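Local coordinates for protein alpha-1,3-glucanase (Paenibacillus glycanilyticus, PDB 6K0P) that probably hydrolyses the alpha-1,3-glucosidic bonds of alpha-1,3-glucan, as a glycoside hydrolase of family 87 whose catalytic domain binds nigerose, at residues G443-T448 / N457-F462; G451-I456 / L524-E529. The protein carries 1 engineered substitution. One frame throughout, in Å; residues are numbered along the deposited sequence.

Interaction 1 (G443-T448 / N457-F462); sequences GGDFWT and NEYQNF. With GLC (alpha-D-glucopyranose), chain C; GLC (alpha-D-glucopyranose), chain B.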
ATOM      1  N   GLY A 443      -9.102   9.276  -2.064  1.00  9.77           N
ATOM      2  CA  GLY A 443      -9.883   9.590  -3.250  1.00 10.65           C
ATOM      3  C   GLY A 443      -8.984   9.986  -4.413  1.00 12.94           C
ATOM      4  O   GLY A 443      -7.757  10.009  -4.312  1.00 11.44           O
ATOM      5  N   GLY A 444      -9.623  10.315  -5.529  1.00 11.44           N
ATOM      6  CA  GLY A 444      -8.888  10.686  -6.720  1.00 11.78           C
ATOM      7  C   GLY A 444      -9.756  10.560  -7.959  1.00 11.93           C
ATOM      8  O   GLY A 444     -10.966  10.338  -7.877  1.00 12.43           O
ATOM      9  N   ASP A 445      -9.105  10.738  -9.109  1.00 11.31           N
ATOM     10  CA  ASP A 445      -9.744  10.705 -10.422  1.00 11.32           C
ATOM     11  C   ASP A 445      -9.378   9.424 -11.161  1.00 12.41           C
ATOM     12  O   ASP A 445      -8.210   9.022 -11.179  1.00 13.38           O
ATOM     13  CB  ASP A 445      -9.228  11.849 -11.305  1.00 11.21           C
ATOM     14  CG  ASP A 445      -9.616  13.215 -10.802  1.00 14.69           C
ATOM     15  OD1 ASP A 445     -10.738  13.380 -10.294  1.00 13.80           O
ATOM     16  OD2 ASP A 445      -8.790  14.140 -10.932  1.00 15.78           O
ATOM     17  N   PHE A 446     -10.363   8.822 -11.829  1.00 11.89           N
ATOM     18  CA  PHE A 446     -10.114   7.652 -12.672  1.00 12.94           C
ATOM     19  C   PHE A 446     -11.309   7.462 -13.604  1.00 12.88           C
ATOM     20  O   PHE A 446     -12.381   8.037 -13.390  1.00 13.37           O
ATOM     21  CB  PHE A 446      -9.846   6.396 -11.823  1.00 10.40           C
ATOM     22  CG  PHE A 446      -8.920   5.394 -12.476  1.00 11.78           C
ATOM     23  CD1 PHE A 446      -7.573   5.678 -12.630  1.00 12.56           C
ATOM     24  CD2 PHE A 446      -9.395   4.166 -12.921  1.00 15.19           C
ATOM     25  CE1 PHE A 446      -6.714   4.762 -13.221  1.00 13.61           C
ATOM     26  CE2 PHE A 446      -8.536   3.241 -13.518  1.00 17.19           C
ATOM     27  CZ  PHE A 446      -7.192   3.542 -13.661  1.00 15.28           C
ATOM     28  N   TRP A 447     -11.111   6.633 -14.638  1.00 13.32           N
ATOM     29  CA  TRP A 447     -12.134   6.371 -15.651  1.00 13.51           C
ATOM     30  C   TRP A 447     -12.544   7.651 -16.378  1.00 14.03           C
ATOM     31  O   TRP A 447     -11.801   8.640 -16.376  1.00 15.32           O
ATOM     32  CB  TRP A 447     -13.351   5.649 -15.045  1.00 13.03           C
ATOM     33  CG  TRP A 447     -13.007   4.409 -14.246  1.00 14.53           C
ATOM     34  CD1 TRP A 447     -13.203   4.210 -12.904  1.00 13.96           C
ATOM     35  CD2 TRP A 447     -12.425   3.200 -14.746  1.00 14.40           C
ATOM     36  NE1 TRP A 447     -12.767   2.953 -12.539  1.00 15.07           N
ATOM     37  CE2 TRP A 447     -12.289   2.314 -13.654  1.00 14.91           C
ATOM     38  CE3 TRP A 447     -11.999   2.781 -16.012  1.00 18.16           C
ATOM     39  CZ2 TRP A 447     -11.740   1.043 -13.789  1.00 17.80           C
ATOM     40  CZ3 TRP A 447     -11.458   1.511 -16.143  1.00 22.06           C
ATOM     41  CH2 TRP A 447     -11.333   0.660 -15.039  1.00 20.29           C
ATOM     42  N   THR A 448     -13.720   7.643 -17.014  1.00 13.73           N
ATOM     43  CA  THR A 448     -14.234   8.798 -17.740  1.00 13.16           C
ATOM     44  C   THR A 448     -15.653   9.085 -17.272  1.00 15.17           C
ATOM     45  O   THR A 448     -16.352   8.199 -16.769  1.00 14.39           O
ATOM     46  CB  THR A 448     -14.222   8.579 -19.263  1.00 14.15           C
ATOM     47  OG1 THR A 448     -15.015   7.430 -19.600  1.00 17.71           O
ATOM     48  CG2 THR A 448     -12.789   8.375 -19.748  1.00 17.00           C
ATOM     49  N   ASN A 457     -14.612  17.490 -14.067  1.00 15.44           N
ATOM     50  CA  ASN A 457     -13.446  17.235 -14.908  1.00 17.00           C
ATOM     51  C   ASN A 457     -13.765  16.033 -15.793  1.00 15.98           C
ATOM     52  O   ASN A 457     -14.895  15.527 -15.803  1.00 16.00           O
ATOM     53  CB  ASN A 457     -12.165  17.075 -14.080  1.00 17.42           C
ATOM     54  CG  ASN A 457     -12.236  15.913 -13.086  1.00 14.89           C
ATOM     55  OD1 ASN A 457     -12.903  14.910 -13.327  1.00 15.67           O
ATOM     56  ND2 ASN A 457     -11.535  16.051 -11.969  1.00 20.11           N
ATOM     57  N   GLU A 458     -12.768  15.567 -16.533  1.00 16.45           N
ATOM     58  CA  GLU A 458     -12.976  14.508 -17.507  1.00 14.95           C
ATOM     59  C   GLU A 458     -13.068  13.123 -16.882  1.00 16.03           C
ATOM     60  O   GLU A 458     -13.263  12.139 -17.609  1.00 17.78           O
ATOM     61  CB  GLU A 458     -11.826  14.515 -18.508  1.00 20.30           C
ATOM     62  CG  GLU A 458     -10.472  14.306 -17.840  1.00 28.07           C
ATOM     63  CD  GLU A 458      -9.679  15.600 -17.660  1.00 36.77           C
ATOM     64  OE1 GLU A 458     -10.122  16.504 -16.900  1.00 29.67           O
ATOM     65  OE2 GLU A 458      -8.597  15.703 -18.284  1.00 37.91           O
ATOM     66  N   TYR A 459     -12.944  13.012 -15.570  1.00 13.70           N
ATOM     67  CA  TYR A 459     -12.869  11.714 -14.923  1.00 14.28           C
ATOM     68  C   TYR A 459     -14.103  11.466 -14.073  1.00 12.47           C
ATOM     69  O   TYR A 459     -14.897  12.371 -13.779  1.00 14.31           O
ATOM     70  CB  TYR A 459     -11.660  11.663 -13.987  1.00 12.88           C
ATOM     71  CG  TYR A 459     -10.327  11.965 -14.610  1.00 12.37           C
ATOM     72  CD1 TYR A 459      -9.644  10.993 -15.319  1.00 15.25           C
ATOM     73  CD2 TYR A 459      -9.727  13.211 -14.439  1.00 12.79           C
ATOM     74  CE1 TYR A 459      -8.395  11.253 -15.871  1.00 16.10           C
ATOM     75  CE2 TYR A 459      -8.479  13.483 -14.987  1.00 14.29           C
ATOM     76  CZ  TYR A 459      -7.825  12.498 -15.697  1.00 16.12           C
ATOM     77  OH  TYR A 459      -6.582  12.759 -16.237  1.00 19.02           O
ATOM     78  N   GLN A 460     -14.247  10.209 -13.662  1.00 13.30           N
ATOM     79  CA  GLN A 460     -15.047   9.924 -12.483  1.00 13.68           C
ATOM     80  C   GLN A 460     -14.236  10.291 -11.246  1.00 12.67           C
ATOM     81  O   GLN A 460     -13.002  10.313 -11.276  1.00 13.40           O
ATOM     82  CB  GLN A 460     -15.478   8.459 -12.465  1.00 12.69           C
ATOM     83  CG  GLN A 460     -16.585   8.162 -13.478  1.00 13.04           C
ATOM     84  CD  GLN A 460     -16.913   6.693 -13.556  1.00 13.57           C
ATOM     85  OE1 GLN A 460     -17.059   6.034 -12.526  1.00 14.75           O
ATOM     86  NE2 GLN A 460     -17.006   6.157 -14.772  1.00 13.80           N
ATOM     87  N   ASN A 461     -14.943  10.626 -10.167  1.00 13.16           N
ATOM     88  CA  ASN A 461     -14.334  11.255  -9.002  1.00 10.11           C
ATOM     89  C   ASN A 461     -14.672  10.427  -7.777  1.00 13.30           C
ATOM     90  O   ASN A 461     -15.849  10.161  -7.515  1.00 12.97           O
ATOM     91  CB  ASN A 461     -14.864  12.684  -8.846  1.00 12.00           C
ATOM     92  CG  ASN A 461     -14.780  13.475 -10.147  1.00 13.82           C
ATOM     93  OD1 ASN A 461     -15.773  14.030 -10.611  1.00 15.01           O
ATOM     94  ND2 ASN A 461     -13.596  13.518 -10.746  1.00 12.74           N
ATOM     95  N   PHE A 462     -13.646  10.018  -7.032  1.00 10.56           N
ATOM     96  CA  PHE A 462     -13.804   8.982  -6.019  1.00 10.91           C
ATOM     97  C   PHE A 462     -13.676   9.521  -4.605  1.00 11.84           C
ATOM     98  O   PHE A 462     -12.765  10.300  -4.307  1.00 12.38           O
ATOM     99  CB  PHE A 462     -12.858   7.816  -6.318  1.00 11.71           C
ATOM    100  CG  PHE A 462     -13.285   7.086  -7.528  1.00 10.25           C
ATOM    101  CD1 PHE A 462     -14.246   6.094  -7.433  1.00 11.38           C
ATOM    102  CD2 PHE A 462     -12.859   7.493  -8.788  1.00 12.06           C
ATOM    103  CE1 PHE A 462     -14.729   5.466  -8.565  1.00 11.14           C
ATOM    104  CE2 PHE A 462     -13.330   6.870  -9.925  1.00 10.59           C
ATOM    105  CZ  PHE A 462     -14.274   5.862  -9.820  1.00 13.02           C
TER
HETATM  106  C1  GLC C   1     -16.636   2.730 -15.944  1.00 19.91           C
HETATM  107  C2  GLC C   1     -15.730   1.546 -16.094  1.00 18.84           C
HETATM  108  C3  GLC C   1     -16.037   0.427 -15.134  1.00 16.28           C
HETATM  109  C4  GLC C   1     -16.109   1.006 -13.747  1.00 15.94           C
HETATM  110  C5  GLC C   1     -17.212   2.041 -13.749  1.00 12.61           C
HETATM  111  C6  GLC C   1     -17.318   2.686 -12.396  1.00 13.47           C
HETATM  112  O1  GLC C   1     -17.783   2.394 -16.450  1.00 26.83           O
HETATM  113  O2  GLC C   1     -15.746   1.072 -17.429  1.00 21.56           O
HETATM  114  O3  GLC C   1     -14.855  -0.332 -15.089  1.00 17.91           O
HETATM  115  O4  GLC C   1     -16.388   0.003 -12.773  1.00 16.05           O
HETATM  116  O5  GLC C   1     -16.892   3.070 -14.632  1.00 14.01           O
HETATM  117  O6  GLC C   1     -18.205   3.766 -12.347  1.00 14.20           O
HETATM  118  C1  GLC B   2     -15.160  -1.751 -15.102  1.00 17.97           C
HETATM  119  C2  GLC B   2     -13.832  -2.495 -14.993  1.00 21.86           C
HETATM  120  C3  GLC B   2     -13.110  -2.485 -16.331  1.00 25.68           C
HETATM  121  C4  GLC B   2     -14.034  -2.985 -17.433  1.00 29.60           C
HETATM  122  C5  GLC B   2     -15.374  -2.251 -17.419  1.00 26.35           C
HETATM  123  C6  GLC B   2     -16.346  -2.886 -18.409  1.00 34.65           C
HETATM  124  O2  GLC B   2     -13.024  -1.914 -13.993  1.00 21.30           O
HETATM  125  O3  GLC B   2     -11.963  -3.303 -16.249  1.00 30.88           O
HETATM  126  O4  GLC B   2     -13.415  -2.809 -18.689  1.00 36.22           O
HETATM  127  O5  GLC B   2     -15.958  -2.301 -16.134  1.00 25.37           O
HETATM  128  O6  GLC B   2     -17.590  -2.226 -18.336  1.00 37.99           O
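NE2 of Gln-460 packs against CB of Trp-447, and together these side chains receive the bound disaccharide. The Gln-460 chain runs extended beyond CG (chi2 174°), carrying its amide out to the sugar. OE1 accepts from O6 of the chain C glucose at 2.5 Å, while NE2 donates to the ring oxygen O5 of that sugar and, at 2.9 Å, to Thr-448 O, which lies in the amide plane. These three bonds fix the amide's rotation, and glutamine suits the place by offering donor and acceptor together. Trp-447 supplies a broad apolar surface: O3 of the chain C glucose lies over one indole face, 3.6 Å from CZ2, and CD2 of Phe-446 backs the opposite face. CZ2 of Trp-447 also comes 3.2 Å from O2 of the chain B glucose. At the indole edge, CZ of Phe-462 stands 3.7 Å from CD1 of Trp-447. Phe-446, Gln-460 and Phe-462 share one face of an antiparallel pairing between strands 437-446 and 460-462, a hairpin set on the right-handed parallel beta-helix expected of this pectate-lyase-like domain. Gly-443 and Gly-444 adopt backbone angles that would jam any CB against the preceding carbonyl.

On the other face, OD1 of Asp-445 accepts from Asn-461 ND2 at 2.9 Å and from Asn-457 ND2 at 3.3 Å, both from the same side of the carboxylate plane; Tyr-489 OH is a further partner. Asn-457 OD1 takes Asn-461 ND2 and, from its opposite face, Tyr-459 N, closing an Asx turn. CD2 of Tyr-459 lies 3.5 Å from CB of Asp-445, and its hydroxyl bonds Pro-114 O.

Interaction 2 (G451-I456 / L524-E529); sequences GADDKI and LVVRAE. With GLC (alpha-D-glucopyranose), chain C; SO4 (sulfate ion), chain I.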
ATOM      1  N   GLY A 451     -20.963  12.696 -20.251  1.00 18.06           N
ATOM      2  CA  GLY A 451     -22.385  12.795 -19.991  1.00 20.99           C
ATOM      3  C   GLY A 451     -22.775  12.697 -18.535  1.00 21.88           C
ATOM      4  O   GLY A 451     -23.941  12.439 -18.230  1.00 21.15           O
ATOM      5  N   ALA A 452     -21.833  12.915 -17.621  1.00 17.25           N
ATOM      6  CA  ALA A 452     -22.091  12.727 -16.205  1.00 14.84           C
ATOM      7  C   ALA A 452     -22.819  13.919 -15.594  1.00 18.48           C
ATOM      8  O   ALA A 452     -22.701  15.065 -16.050  1.00 17.26           O
ATOM      9  CB  ALA A 452     -20.773  12.524 -15.448  1.00 15.22           C
ATOM     10  N   ASP A 453     -23.569  13.632 -14.536  1.00 14.91           N
ATOM     11  CA  ASP A 453     -24.075  14.637 -13.622  1.00 17.44           C
ATOM     12  C   ASP A 453     -22.956  15.046 -12.671  1.00 16.94           C
ATOM     13  O   ASP A 453     -21.994  14.299 -12.462  1.00 16.77           O
ATOM     14  CB  ASP A 453     -25.227  14.035 -12.813  1.00 14.21           C
ATOM     15  CG  ASP A 453     -25.680  14.925 -11.676  1.00 16.28           C
ATOM     16  OD1 ASP A 453     -26.294  15.983 -11.951  1.00 17.60           O
ATOM     17  OD2 ASP A 453     -25.425  14.576 -10.503  1.00 16.56           O
ATOM     18  N   ASP A 454     -23.082  16.246 -12.096  1.00 16.33           N
ATOM     19  CA  ASP A 454     -22.137  16.727 -11.087  1.00 16.67           C
ATOM     20  C   ASP A 454     -20.711  16.645 -11.626  1.00 17.89           C
ATOM     21  O   ASP A 454     -19.817  16.042 -11.026  1.00 18.04           O
ATOM     22  CB  ASP A 454     -22.306  15.951  -9.776  1.00 16.75           C
ATOM     23  CG  ASP A 454     -21.497  16.528  -8.625  1.00 18.99           C
ATOM     24  OD1 ASP A 454     -21.524  17.760  -8.408  1.00 19.81           O
ATOM     25  OD2 ASP A 454     -20.857  15.734  -7.905  1.00 16.32           O
ATOM     26  N   LYS A 455     -20.514  17.231 -12.806  1.00 17.98           N
ATOM     27  CA  LYS A 455     -19.273  17.059 -13.550  1.00 18.37           C
ATOM     28  C   LYS A 455     -18.306  18.179 -13.210  1.00 21.96           C
ATOM     29  O   LYS A 455     -18.667  19.359 -13.251  1.00 24.77           O
ATOM     30  CB  LYS A 455     -19.543  17.034 -15.055  1.00 22.51           C
ATOM     31  CG  LYS A 455     -18.366  16.533 -15.884  1.00 23.58           C
ATOM     32  CD  LYS A 455     -18.771  16.322 -17.328  1.00 25.57           C
ATOM     33  CE  LYS A 455     -17.562  16.136 -18.223  1.00 27.78           C
ATOM     34  NZ  LYS A 455     -16.901  14.825 -18.005  1.00 21.55           N
ATOM     35  N   ILE A 456     -17.075  17.803 -12.875  1.00 17.97           N
ATOM     36  CA  ILE A 456     -16.035  18.768 -12.541  1.00 17.05           C
ATOM     37  C   ILE A 456     -14.783  18.612 -13.381  1.00 17.72           C
ATOM     38  O   ILE A 456     -13.956  19.536 -13.397  1.00 19.33           O
ATOM     39  CB  ILE A 456     -15.684  18.752 -11.040  1.00 23.48           C
ATOM     40  CG1 ILE A 456     -15.284  17.346 -10.615  1.00 19.74           C
ATOM     41  CG2 ILE A 456     -16.861  19.234 -10.215  1.00 22.74           C
ATOM     42  CD1 ILE A 456     -14.913  17.241  -9.140  1.00 23.57           C
ATOM     43  N   LEU A 524     -24.379  10.590  -3.091  1.00 13.39           N
ATOM     44  CA  LEU A 524     -25.123   9.535  -3.764  1.00 11.74           C
ATOM     45  C   LEU A 524     -24.980   9.806  -5.257  1.00 13.16           C
ATOM     46  O   LEU A 524     -25.479  10.818  -5.759  1.00 14.23           O
ATOM     47  CB  LEU A 524     -26.585   9.546  -3.312  1.00 12.17           C
ATOM     48  CG  LEU A 524     -26.852   9.611  -1.802  1.00 13.65           C
ATOM     49  CD1 LEU A 524     -28.367   9.567  -1.514  1.00 13.74           C
ATOM     50  CD2 LEU A 524     -26.147   8.492  -1.031  1.00 14.19           C
ATOM     51  N   VAL A 525     -24.253   8.941  -5.958  1.00 12.87           N
ATOM     52  CA  VAL A 525     -23.970   9.182  -7.370  1.00 11.51           C
ATOM     53  C   VAL A 525     -25.269   9.072  -8.159  1.00 11.87           C
ATOM     54  O   VAL A 525     -25.955   8.044  -8.112  1.00 14.06           O
ATOM     55  CB  VAL A 525     -22.899   8.213  -7.889  1.00 12.84           C
ATOM     56  CG1 VAL A 525     -22.607   8.468  -9.380  1.00 13.03           C
ATOM     57  CG2 VAL A 525     -21.624   8.341  -7.045  1.00 11.96           C
ATOM     58  N   VAL A 526     -25.604  10.131  -8.895  1.00 12.79           N
ATOM     59  CA  VAL A 526     -26.855  10.192  -9.649  1.00 12.57           C
ATOM     60  C   VAL A 526     -26.671   9.718 -11.083  1.00 14.47           C
ATOM     61  O   VAL A 526     -27.505   8.980 -11.615  1.00 14.93           O
ATOM     62  CB  VAL A 526     -27.406  11.633  -9.592  1.00 13.30           C
ATOM     63  CG1 VAL A 526     -28.642  11.774 -10.480  1.00 14.83           C
ATOM     64  CG2 VAL A 526     -27.737  12.011  -8.173  1.00 15.15           C
ATOM     65  N   ARG A 527     -25.592  10.148 -11.735  1.00 13.81           N
ATOM     66  CA  ARG A 527     -25.312   9.727 -13.103  1.00 14.09           C
ATOM     67  C   ARG A 527     -23.797   9.807 -13.268  1.00 13.68           C
ATOM     68  O   ARG A 527     -23.252  10.890 -13.514  1.00 14.65           O
ATOM     69  CB  ARG A 527     -26.041  10.605 -14.115  1.00 14.79           C
ATOM     70  CG  ARG A 527     -25.809  10.182 -15.563  1.00 17.99           C
ATOM     71  CD  ARG A 527     -26.647  11.002 -16.556  1.00 17.52           C
ATOM     72  NE  ARG A 527     -26.220  12.397 -16.690  1.00 18.66           N
ATOM     73  CZ  ARG A 527     -26.847  13.426 -16.127  1.00 19.63           C
ATOM     74  NH1 ARG A 527     -27.923  13.222 -15.376  1.00 22.10           N
ATOM     75  NH2 ARG A 527     -26.397  14.664 -16.310  1.00 21.30           N
ATOM     76  N   ALA A 528     -23.130   8.662 -13.086  1.00 12.95           N
ATOM     77  CA  ALA A 528     -21.672   8.625 -13.140  1.00 12.48           C
ATOM     78  C   ALA A 528     -21.147   8.953 -14.532  1.00 16.83           C
ATOM     79  O   ALA A 528     -20.046   9.500 -14.665  1.00 14.05           O
ATOM     80  CB  ALA A 528     -21.180   7.244 -12.702  1.00 13.46           C
ATOM     81  N   GLU A 529     -21.915   8.622 -15.568  1.00 14.41           N
ATOM     82  CA  GLU A 529     -21.548   8.781 -16.971  1.00 15.27           C
ATOM     83  C   GLU A 529     -22.791   8.410 -17.765  1.00 18.96           C
ATOM     84  O   GLU A 529     -23.781   7.941 -17.197  1.00 16.64           O
ATOM     85  CB  GLU A 529     -20.368   7.877 -17.361  1.00 13.13           C
ATOM     86  CG  GLU A 529     -20.626   6.409 -17.076  1.00 15.56           C
ATOM     87  CD  GLU A 529     -19.422   5.532 -17.345  1.00 18.63           C
ATOM     88  OE1 GLU A 529     -19.427   4.361 -16.908  1.00 17.14           O
ATOM     89  OE2 GLU A 529     -18.467   6.008 -17.997  1.00 19.21           O
TER
HETATM   90  C1  GLC C   1     -16.636   2.730 -15.944  1.00 19.91           C
HETATM   91  C2  GLC C   1     -15.730   1.546 -16.094  1.00 18.84           C
HETATM   92  C3  GLC C   1     -16.037   0.427 -15.134  1.00 16.28           C
HETATM   93  C4  GLC C   1     -16.109   1.006 -13.747  1.00 15.94           C
HETATM   94  C5  GLC C   1     -17.212   2.041 -13.749  1.00 12.61           C
HETATM   95  C6  GLC C   1     -17.318   2.686 -12.396  1.00 13.47           C
HETATM   96  O1  GLC C   1     -17.783   2.394 -16.450  1.00 26.83           O
HETATM   97  O2  GLC C   1     -15.746   1.072 -17.429  1.00 21.56           O
HETATM   98  O3  GLC C   1     -14.855  -0.332 -15.089  1.00 17.91           O
HETATM   99  O4  GLC C   1     -16.388   0.003 -12.773  1.00 16.05           O
HETATM  100  O5  GLC C   1     -16.892   3.070 -14.632  1.00 14.01           O
HETATM  101  O6  GLC C   1     -18.205   3.766 -12.347  1.00 14.20           O
HETATM  102  S   SO4 I2005     -23.616  19.650 -13.181  1.00 43.15           S
HETATM  103  O1  SO4 I2005     -22.577  19.062 -14.039  1.00 26.68           O
HETATM  104  O2  SO4 I2005     -24.363  20.669 -13.919  1.00 45.57           O
HETATM  105  O3  SO4 I2005     -24.543  18.603 -12.740  1.00 28.94           O
HETATM  106  O4  SO4 I2005     -22.994  20.276 -12.014  1.00 38.73           O
HETATM  107  O   HOH W   1     -24.958  15.439 -18.868  1.00 31.62           O
HETATM  108  O   HOH W   2     -23.958  12.263 -10.040  1.00 14.55           O
HETATM  109  O   HOH W   3     -27.015  16.842 -14.408  1.00 33.00           O
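The guanidinium of Arg-527 lies flat against the loop 451-456, with CB of Asp-453 over one face, 3.7 Å from CZ, and the carbonyl of Gly-451 at its edge. NE donates to Gly-451 O at 2.8 Å, in the plane of both groups and nearly straight, with 164° at the hydrogen. The chain is extended through CG and CD and then bends at chi3 (70°), which turns NE back to this carbonyl. Both segments lie in loops of the beta-helix domain: 451-456 belongs to the connection between strands 437-446 and 460-462, whereas the segment 524-529 starts at the end of strand 520-524. Their backbones are tied by Asp-453 N to Arg-527 O, 2.9 Å, so Arg-527 holds the opposing loop through its main chain and side chain alike. Ala-452 fits beside this bond, its small CB 3.2 Å from Ala-528 O, and Gly-451 has the positive phi that glycine accepts readily.

Asp-453 and Arg-527 make no direct salt bridge; water 3 links OD1 of Asp-453 to NH2 of Arg-527. OD2 of Asp-453 is hydrogen-bonded to Tyr-555 OH and accepts a hydrogen bond from water 2, which in turn accepts one from Val-526 N. With Arg-527 cut back to an alanine, Gly-451 O loses its NE donor and Asp-453 CB its flat cover, so this end of the loop is likely to be held less firmly, chiefly by the backbone bond from Asp-453 N. Farther along, the backbone N atoms of Asp-454 and Lys-455 hold a sulfate, probably from the crystallisation liquor. The Glu-529 side chain sets off away from the loop and, extended beyond CG (chi2 -175°), brings OE1 to O1 of the chain C glucose, from which it accepts at 2.6 Å.

How the interactions relate
Interactions 1 and 2 have centres about 10 Å apart, on the same side of the chain's centre. Their segments alternate along the chain: 443-448, 451-456, 457-462 and 524-529. Thus the connection that closes the hairpin of interaction 1 also supplies the first segment of interaction 2, and the second segment of interaction 2 follows after 67 intervening residues, which include further strands of the beta-helix. The two contacts meet where Thr-448 O lies 3.3 Å from Glu-529 OE2. Both reach the chain C glucose: Trp-447 and Gln-460 from interaction 1 and Glu-529 from interaction 2, with Gln-495 also hydrogen-bonded to it, so distant parts of the sequence form one sugar site.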